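PDB 3IMK: putative molybdenum carrier protein from Syntrophus aciditrophicus SB, which is of unknown function but may carry molybdenum, as a member of the SLOG clan with a circularly permuted YpsA-like domain. Local coordinates for residues 34-45 with 52-63. Sequence-based numbering, arbitrary orientation.
Sequences YGGWVPKGRLAE and TYQLQEMPTSDY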
ATOM      1  N   TYR A  34       0.879   9.155   8.075  1.00 10.80           N
ATOM      2  CA  TYR A  34       1.156   7.781   7.718  1.00 11.11           C
ATOM      3  C   TYR A  34       1.424   6.951   8.958  1.00 11.31           C
ATOM      4  O   TYR A  34       1.599   7.466  10.082  1.00 12.55           O
ATOM      5  CB  TYR A  34       2.332   7.694   6.727  1.00 11.82           C
ATOM      6  CG  TYR A  34       3.636   7.958   7.369  1.00 10.78           C
ATOM      7  CD1 TYR A  34       4.372   6.933   7.966  1.00 10.41           C
ATOM      8  CD2 TYR A  34       4.160   9.238   7.442  1.00 12.04           C
ATOM      9  CE1 TYR A  34       5.591   7.209   8.607  1.00 10.71           C
ATOM     10  CE2 TYR A  34       5.343   9.515   8.068  1.00 12.36           C
ATOM     11  CZ  TYR A  34       6.056   8.495   8.680  1.00 13.12           C
ATOM     12  OH  TYR A  34       7.264   8.750   9.347  1.00 13.95           O
ATOM     13  N   GLY A  35       1.434   5.624   8.744  1.00 12.41           N
ATOM     14  CA  GLY A  35       1.776   4.675   9.764  1.00 11.91           C
ATOM     15  C   GLY A  35       1.887   3.293   9.155  1.00 10.50           C
ATOM     16  O   GLY A  35       2.069   3.140   7.951  1.00 10.86           O
ATOM     17  N   GLY A  36       1.743   2.284  10.012  1.00 12.45           N
ATOM     18  CA  GLY A  36       1.755   0.910   9.535  1.00 11.56           C
ATOM     19  C   GLY A  36       2.384  -0.023  10.536  1.00 12.18           C
ATOM     20  O   GLY A  36       3.253   0.347  11.332  1.00 14.92           O
ATOM     21  N   TRP A  37       1.979  -1.260  10.451  1.00 10.70           N
ATOM     22  CA  TRP A  37       2.521  -2.330  11.270  1.00 11.79           C
ATOM     23  C   TRP A  37       3.657  -3.016  10.542  1.00  9.95           C
ATOM     24  O   TRP A  37       3.548  -3.376   9.383  1.00 10.72           O
ATOM     25  CB  TRP A  37       1.426  -3.342  11.537  1.00 11.82           C
ATOM     26  CG  TRP A  37       0.346  -2.759  12.394  1.00 11.78           C
ATOM     27  CD1 TRP A  37      -0.852  -2.227  11.966  1.00 12.20           C
ATOM     28  CD2 TRP A  37       0.351  -2.621  13.822  1.00 12.75           C
ATOM     29  NE1 TRP A  37      -1.616  -1.779  13.060  1.00 12.79           N
ATOM     30  CE2 TRP A  37      -0.895  -2.033  14.205  1.00 13.90           C
ATOM     31  CE3 TRP A  37       1.249  -3.008  14.812  1.00 13.56           C
ATOM     32  CZ2 TRP A  37      -1.222  -1.795  15.543  1.00 13.85           C
ATOM     33  CZ3 TRP A  37       0.939  -2.732  16.137  1.00 13.15           C
ATOM     34  CH2 TRP A  37      -0.274  -2.129  16.486  1.00 14.20           C
ATOM     35  N   VAL A  38       4.758  -3.210  11.256  1.00 10.49           N
ATOM     36  CA  VAL A  38       5.947  -3.886  10.772  1.00 10.86           C
ATOM     37  C   VAL A  38       6.230  -5.086  11.678  1.00 10.83           C
ATOM     38  O   VAL A  38       5.742  -5.138  12.812  1.00 10.87           O
ATOM     39  CB  VAL A  38       7.171  -2.891  10.721  1.00 10.20           C
ATOM     40  CG1 VAL A  38       6.884  -1.760   9.722  1.00 11.84           C
ATOM     41  CG2 VAL A  38       7.551  -2.345  12.083  1.00 11.63           C
ATOM     42  N   PRO A  39       7.049  -6.038  11.210  1.00 10.92           N
ATOM     43  CA  PRO A  39       7.428  -7.133  12.132  1.00 10.05           C
ATOM     44  C   PRO A  39       8.144  -6.633  13.367  1.00 11.43           C
ATOM     45  O   PRO A  39       8.806  -5.613  13.304  1.00 10.48           O
ATOM     46  CB  PRO A  39       8.372  -7.999  11.272  1.00  9.96           C
ATOM     47  CG  PRO A  39       8.035  -7.625   9.834  1.00 11.66           C
ATOM     48  CD  PRO A  39       7.717  -6.168   9.909  1.00 11.78           C
ATOM     49  N   LYS A  40       8.092  -7.395  14.466  1.00 11.24           N
ATOM     50  CA  LYS A  40       9.000  -7.144  15.569  1.00 12.89           C
ATOM     51  C   LYS A  40      10.419  -6.981  15.021  1.00 11.84           C
ATOM     52  O   LYS A  40      10.835  -7.726  14.150  1.00 12.31           O
ATOM     53  CB  LYS A  40       8.934  -8.277  16.580  1.00 13.40           C
ATOM     54  CG  LYS A  40       9.692  -7.995  17.845  1.00 18.77           C
ATOM     55  CD  LYS A  40       9.671  -9.209  18.772  1.00 19.18           C
ATOM     56  CE  LYS A  40      10.556 -10.387  18.298  1.00 20.31           C
ATOM     57  NZ  LYS A  40      10.681 -11.434  19.373  1.00 26.63           N
ATOM     58  N   GLY A  41      11.140  -5.977  15.506  1.00 12.20           N
ATOM     59  CA  GLY A  41      12.496  -5.689  15.034  1.00 11.81           C
ATOM     60  C   GLY A  41      12.551  -4.861  13.759  1.00 11.94           C
ATOM     61  O   GLY A  41      13.618  -4.541  13.264  1.00 13.20           O
ATOM     62  N   ARG A  42      11.385  -4.454  13.259  1.00 11.29           N
ATOM     63  CA  ARG A  42      11.295  -3.650  12.047  1.00 10.63           C
ATOM     64  C   ARG A  42      11.932  -4.360  10.835  1.00 11.02           C
ATOM     65  O   ARG A  42      12.553  -3.737   9.963  1.00 11.57           O
ATOM     66  CB  ARG A  42      11.884  -2.229  12.230  1.00 10.84           C
ATOM     67  CG  ARG A  42      11.475  -1.507  13.463  1.00 10.88           C
ATOM     68  CD  ARG A  42      12.298  -0.234  13.620  1.00 12.17           C
ATOM     69  NE  ARG A  42      12.082   0.755  12.568  1.00 11.80           N
ATOM     70  CZ  ARG A  42      11.127   1.685  12.614  1.00 13.73           C
ATOM     71  NH1 ARG A  42      10.224   1.699  13.580  1.00 13.57           N
ATOM     72  NH2 ARG A  42      11.044   2.588  11.660  1.00 13.47           N
ATOM     73  N   LEU A  43      11.754  -5.666  10.762  1.00 10.75           N
ATOM     74  CA  LEU A  43      12.432  -6.426   9.723  1.00 10.46           C
ATOM     75  C   LEU A  43      11.905  -6.124   8.327  1.00 11.12           C
ATOM     76  O   LEU A  43      10.680  -5.951   8.130  1.00 11.87           O
ATOM     77  CB  LEU A  43      12.373  -7.927   9.980  1.00 11.38           C
ATOM     78  CG  LEU A  43      12.853  -8.349  11.352  1.00 11.22           C
ATOM     79  CD1 LEU A  43      12.731  -9.915  11.504  1.00 11.05           C
ATOM     80  CD2 LEU A  43      14.287  -7.910  11.651  1.00 12.54           C
ATOM     81  N   ALA A  44      12.828  -6.127   7.354  1.00 10.01           N
ATOM     82  CA  ALA A  44      12.497  -5.904   5.955  1.00 10.27           C
ATOM     83  C   ALA A  44      13.664  -6.406   5.109  1.00 11.79           C
ATOM     84  O   ALA A  44      14.789  -6.586   5.596  1.00 11.43           O
ATOM     85  CB  ALA A  44      12.225  -4.417   5.690  1.00 12.30           C
ATOM     86  N   GLU A  45      13.401  -6.617   3.838  1.00 11.33           N
ATOM     87  CA  GLU A  45      14.480  -6.800   2.875  1.00 11.42           C
ATOM     88  C   GLU A  45      15.368  -5.558   2.898  1.00 10.36           C
ATOM     89  O   GLU A  45      14.843  -4.432   2.952  1.00 12.86           O
ATOM     90  CB  GLU A  45      13.892  -6.962   1.487  1.00 11.37           C
ATOM     91  CG  GLU A  45      14.928  -7.077   0.407  1.00 12.77           C
ATOM     92  CD  GLU A  45      14.298  -7.202  -0.965  1.00 14.51           C
ATOM     93  OE1 GLU A  45      13.747  -6.209  -1.456  1.00 15.06           O
ATOM     94  OE2 GLU A  45      14.397  -8.300  -1.545  1.00 17.54           O
ATOM     95  N   THR A  52      13.626   6.894  10.803  1.00 16.98           N
ATOM     96  CA  THR A  52      12.921   8.104  10.421  1.00 18.18           C
ATOM     97  C   THR A  52      11.429   7.817  10.154  1.00 18.00           C
ATOM     98  O   THR A  52      10.585   8.704  10.284  1.00 17.81           O
ATOM     99  CB  THR A  52      13.567   8.736   9.213  1.00 18.76           C
ATOM    100  OG1 THR A  52      13.817   7.718   8.235  1.00 28.16           O
ATOM    101  CG2 THR A  52      14.904   9.378   9.604  1.00 25.19           C
ATOM    102  N   TYR A  53      11.095   6.584   9.792  1.00 13.95           N
ATOM    103  CA  TYR A  53       9.694   6.210   9.579  1.00 12.33           C
ATOM    104  C   TYR A  53       9.016   5.840  10.910  1.00 12.65           C
ATOM    105  O   TYR A  53       9.474   4.930  11.617  1.00 12.30           O
ATOM    106  CB  TYR A  53       9.592   5.000   8.654  1.00 13.28           C
ATOM    107  CG  TYR A  53      10.161   5.200   7.261  1.00 11.99           C
ATOM    108  CD1 TYR A  53       9.429   5.833   6.267  1.00 11.57           C
ATOM    109  CD2 TYR A  53      11.446   4.763   6.949  1.00 13.14           C
ATOM    110  CE1 TYR A  53       9.965   6.020   4.972  1.00 12.77           C
ATOM    111  CE2 TYR A  53      11.954   4.935   5.684  1.00 12.75           C
ATOM    112  CZ  TYR A  53      11.214   5.551   4.700  1.00 11.94           C
ATOM    113  OH  TYR A  53      11.747   5.719   3.455  1.00 13.79           O
ATOM    114  N   GLN A  54       7.932   6.557  11.224  1.00 12.78           N
ATOM    115  CA  GLN A  54       7.180   6.330  12.449  1.00 13.04           C
ATOM    116  C   GLN A  54       6.201   5.181  12.229  1.00 12.94           C
ATOM    117  O   GLN A  54       5.166   5.373  11.559  1.00 13.81           O
ATOM    118  CB  GLN A  54       6.472   7.627  12.887  1.00 15.08           C
ATOM    119  CG  GLN A  54       7.436   8.797  13.107  1.00 19.69           C
ATOM    120  CD  GLN A  54       8.490   8.499  14.162  1.00 31.78           C
ATOM    121  OE1 GLN A  54       8.161   8.287  15.334  1.00 39.74           O
ATOM    122  NE2 GLN A  54       9.768   8.464  13.751  1.00 41.34           N
ATOM    123  N   LEU A  55       6.594   3.986  12.676  1.00 12.07           N
ATOM    124  CA  LEU A  55       5.816   2.748  12.450  1.00 10.38           C
ATOM    125  C   LEU A  55       5.647   1.978  13.724  1.00 11.78           C
ATOM    126  O   LEU A  55       6.312   2.282  14.720  1.00 15.91           O
ATOM    127  CB  LEU A  55       6.470   1.880  11.376  1.00 10.37           C
ATOM    128  CG  LEU A  55       6.703   2.628  10.046  1.00 12.07           C
ATOM    129  CD1 LEU A  55       7.587   1.842   9.161  1.00 13.06           C
ATOM    130  CD2 LEU A  55       5.383   2.834   9.287  1.00 14.04           C
ATOM    131  N   GLN A  56       4.772   0.971  13.713  1.00 10.84           N
ATOM    132  CA  GLN A  56       4.453   0.246  14.946  1.00 13.08           C
ATOM    133  C   GLN A  56       4.842  -1.225  14.803  1.00 11.73           C
ATOM    134  O   GLN A  56       4.479  -1.886  13.835  1.00 13.28           O
ATOM    135  CB  GLN A  56       2.942   0.372  15.177  1.00 18.30           C
ATOM    136  CG  GLN A  56       2.412   1.873  15.326  1.00 21.27           C
ATOM    137  CD  GLN A  56       2.370   2.789  14.022  1.00 33.94           C
ATOM    138  OE1 GLN A  56       1.765   2.442  13.011  1.00 28.40           O
ATOM    139  NE2 GLN A  56       2.961   3.998  14.119  1.00 31.43           N
ATOM    140  N   GLU A  57       5.585  -1.766  15.781  1.00 13.28           N
ATOM    141  CA  GLU A  57       6.009  -3.148  15.743  1.00 12.67           C
ATOM    142  C   GLU A  57       4.922  -4.112  16.233  1.00 12.06           C
ATOM    143  O   GLU A  57       4.274  -3.851  17.265  1.00 12.50           O
ATOM    144  CB  GLU A  57       7.297  -3.357  16.558  1.00 12.66           C
ATOM    145  CG  GLU A  57       8.525  -2.762  15.944  1.00 15.82           C
ATOM    146  CD  GLU A  57       9.767  -2.977  16.809  1.00 14.83           C
ATOM    147  OE1 GLU A  57       9.998  -4.115  17.273  1.00 15.07           O
ATOM    148  OE2 GLU A  57      10.528  -2.006  16.998  1.00 19.85           O
HETATM  149  N   MSE A  58       4.826  -5.241  15.522  1.00 11.66           N
HETATM  150  CA  MSE A  58       3.983  -6.386  15.924  1.00 10.15           C
HETATM  151  C   MSE A  58       4.697  -7.196  17.018  1.00 11.02           C
HETATM  152  O   MSE A  58       5.903  -7.038  17.248  1.00 13.09           O
HETATM  153  CB  MSE A  58       3.701  -7.289  14.744  1.00 10.75           C
HETATM  154  CG  MSE A  58       2.893  -6.646  13.653  1.00 11.57           C
HETATM  155 SE   MSE A  58       0.969  -6.515  14.272  0.75 11.48          SE
HETATM  156  CE  MSE A  58       0.473  -8.408  14.145  1.00 13.62           C
ATOM    157  N   PRO A  59       3.962  -8.073  17.694  1.00 12.74           N
ATOM    158  CA  PRO A  59       4.583  -8.895  18.747  1.00 13.76           C
ATOM    159  C   PRO A  59       5.603  -9.926  18.295  1.00 12.06           C
ATOM    160  O   PRO A  59       6.426 -10.370  19.113  1.00 13.20           O
ATOM    161  CB  PRO A  59       3.388  -9.617  19.383  1.00 15.61           C
ATOM    162  CG  PRO A  59       2.165  -8.967  18.905  1.00 15.90           C
ATOM    163  CD  PRO A  59       2.488  -8.244  17.633  1.00 13.21           C
ATOM    164  N   THR A  60       5.534 -10.351  17.047  1.00 11.73           N
ATOM    165  CA  THR A  60       6.481 -11.326  16.515  1.00 11.96           C
ATOM    166  C   THR A  60       7.057 -10.841  15.206  1.00 10.64           C
ATOM    167  O   THR A  60       6.560  -9.888  14.611  1.00 10.21           O
ATOM    168  CB  THR A  60       5.883 -12.781  16.311  1.00 12.37           C
ATOM    169  OG1 THR A  60       5.095 -12.848  15.103  1.00 11.54           O
ATOM    170  CG2 THR A  60       5.015 -13.163  17.494  1.00 13.67           C
ATOM    171  N   SER A  61       8.122 -11.501  14.772  1.00 11.85           N
ATOM    172  CA  SER A  61       8.811 -11.150  13.546  1.00 13.55           C
ATOM    173  C   SER A  61       8.131 -11.637  12.240  1.00 11.17           C
ATOM    174  O   SER A  61       8.725 -11.502  11.164  1.00 15.63           O
ATOM    175  CB  SER A  61      10.254 -11.626  13.615  1.00 14.99           C
ATOM    176  OG  SER A  61      10.288 -13.013  13.823  1.00 17.37           O
ATOM    177  N   ASP A  62       6.912 -12.190  12.341  1.00 11.96           N
ATOM    178  CA  ASP A  62       6.260 -12.818  11.185  1.00 12.24           C
ATOM    179  C   ASP A  62       5.732 -11.822  10.134  1.00 12.61           C
ATOM    180  O   ASP A  62       4.938 -10.921  10.429  1.00 13.85           O
ATOM    181  CB  ASP A  62       5.101 -13.699  11.645  1.00 13.29           C
ATOM    182  CG  ASP A  62       4.575 -14.576  10.547  1.00 17.74           C
ATOM    183  OD1 ASP A  62       5.311 -15.489  10.098  1.00 18.37           O
ATOM    184  OD2 ASP A  62       3.423 -14.355  10.147  1.00 17.07           O
ATOM    185  N   TYR A  63       6.154 -12.030   8.900  1.00 12.47           N
ATOM    186  CA  TYR A  63       5.628 -11.216   7.819  1.00 11.08           C
ATOM    187  C   TYR A  63       4.106 -11.316   7.626  1.00 11.23           C
ATOM    188  O   TYR A  63       3.431 -10.291   7.496  1.00 11.93           O
ATOM    189  CB  TYR A  63       6.320 -11.560   6.486  1.00 13.26           C
ATOM    190  CG  TYR A  63       7.665 -10.922   6.213  1.00 11.73           C
ATOM    191  CD1 TYR A  63       7.989  -9.638   6.676  1.00 15.80           C
ATOM    192  CD2 TYR A  63       8.552 -11.544   5.331  1.00 11.97           C
ATOM    193  CE1 TYR A  63       9.224  -9.031   6.333  1.00 14.32           C
ATOM    194  CE2 TYR A  63       9.792 -10.966   5.028  1.00 11.59           C
ATOM    195  CZ  TYR A  63      10.099  -9.682   5.505  1.00 13.20           C
ATOM    196  OH  TYR A  63      11.287  -9.072   5.166  1.00 15.27           O
TER
HETATM  197  O   HOH W   1       2.972   6.757  12.329  1.00 18.89           O
HETATM  198  O   HOH W   2       8.118 -12.729  19.473  1.00 39.31           O
HETATM  199  O   HOH W   3       8.892   4.100  14.570  1.00 15.16           O
HETATM  200  O   HOH W   4      10.151   0.495  16.245  1.00 18.28           O
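Val38 and Gln56 join the two backbones: Val38 N donates to Gln56 O at 2.9 Å, and Val38 O in turn receives Met58 N along a nearly linear C=O...N path (175°). With Gln56 N bonded to Gly36 O, this ladder defines a parallel pairing. The Gln56 side chain adds a further rung, because its fold at chi2 (72°) swings OE1 back to accept Gly36 N at 3.0 Å. Its CB meanwhile sits over one face of the Trp37 six-membered ring, 4.0 Å from the centroid, a CH-pi contact with the amide plane almost perpendicular to the indole. Selenomethionine Met58 approaches the same ring obliquely, SE lying 3.6 Å from Trp37 CE3, in a Met-aromatic contact. Strand 56-57 is an outermost strand of the chain's six-stranded parallel sheet, next to 34-38, within a SLOG-family domain. Trp37, Met58 and Pro59 also line a pocket occupied by a polyether, probably from the crystallisation liquor; the Trp37 NE1 hydrogen bond goes to Asp73 OD2.

On the sheet face bearing Val38 and Glu57, Val38 CG1 packs against Leu55 CD1 at 3.7 Å. After Val38 the chain turns, Arg42 N bonding back to Pro39 O, and Glu57 OE1 accepts Gly41 N at 2.8 Å from well above the carboxylate plane. Arg42 reaches back to the start of 52-63: NH2 meets Tyr53 O at 2.8 Å, in both the guanidinium and carbonyl planes. Water links NH1 to Glu57 OE2, whereas Val49 O and Pro50 O take bonds from NE and NH2, fixing the guanidinium's rotation. Next to it, at the N-terminal end of both segments, Gln54 N donates almost straight (173°) to Tyr34 OH.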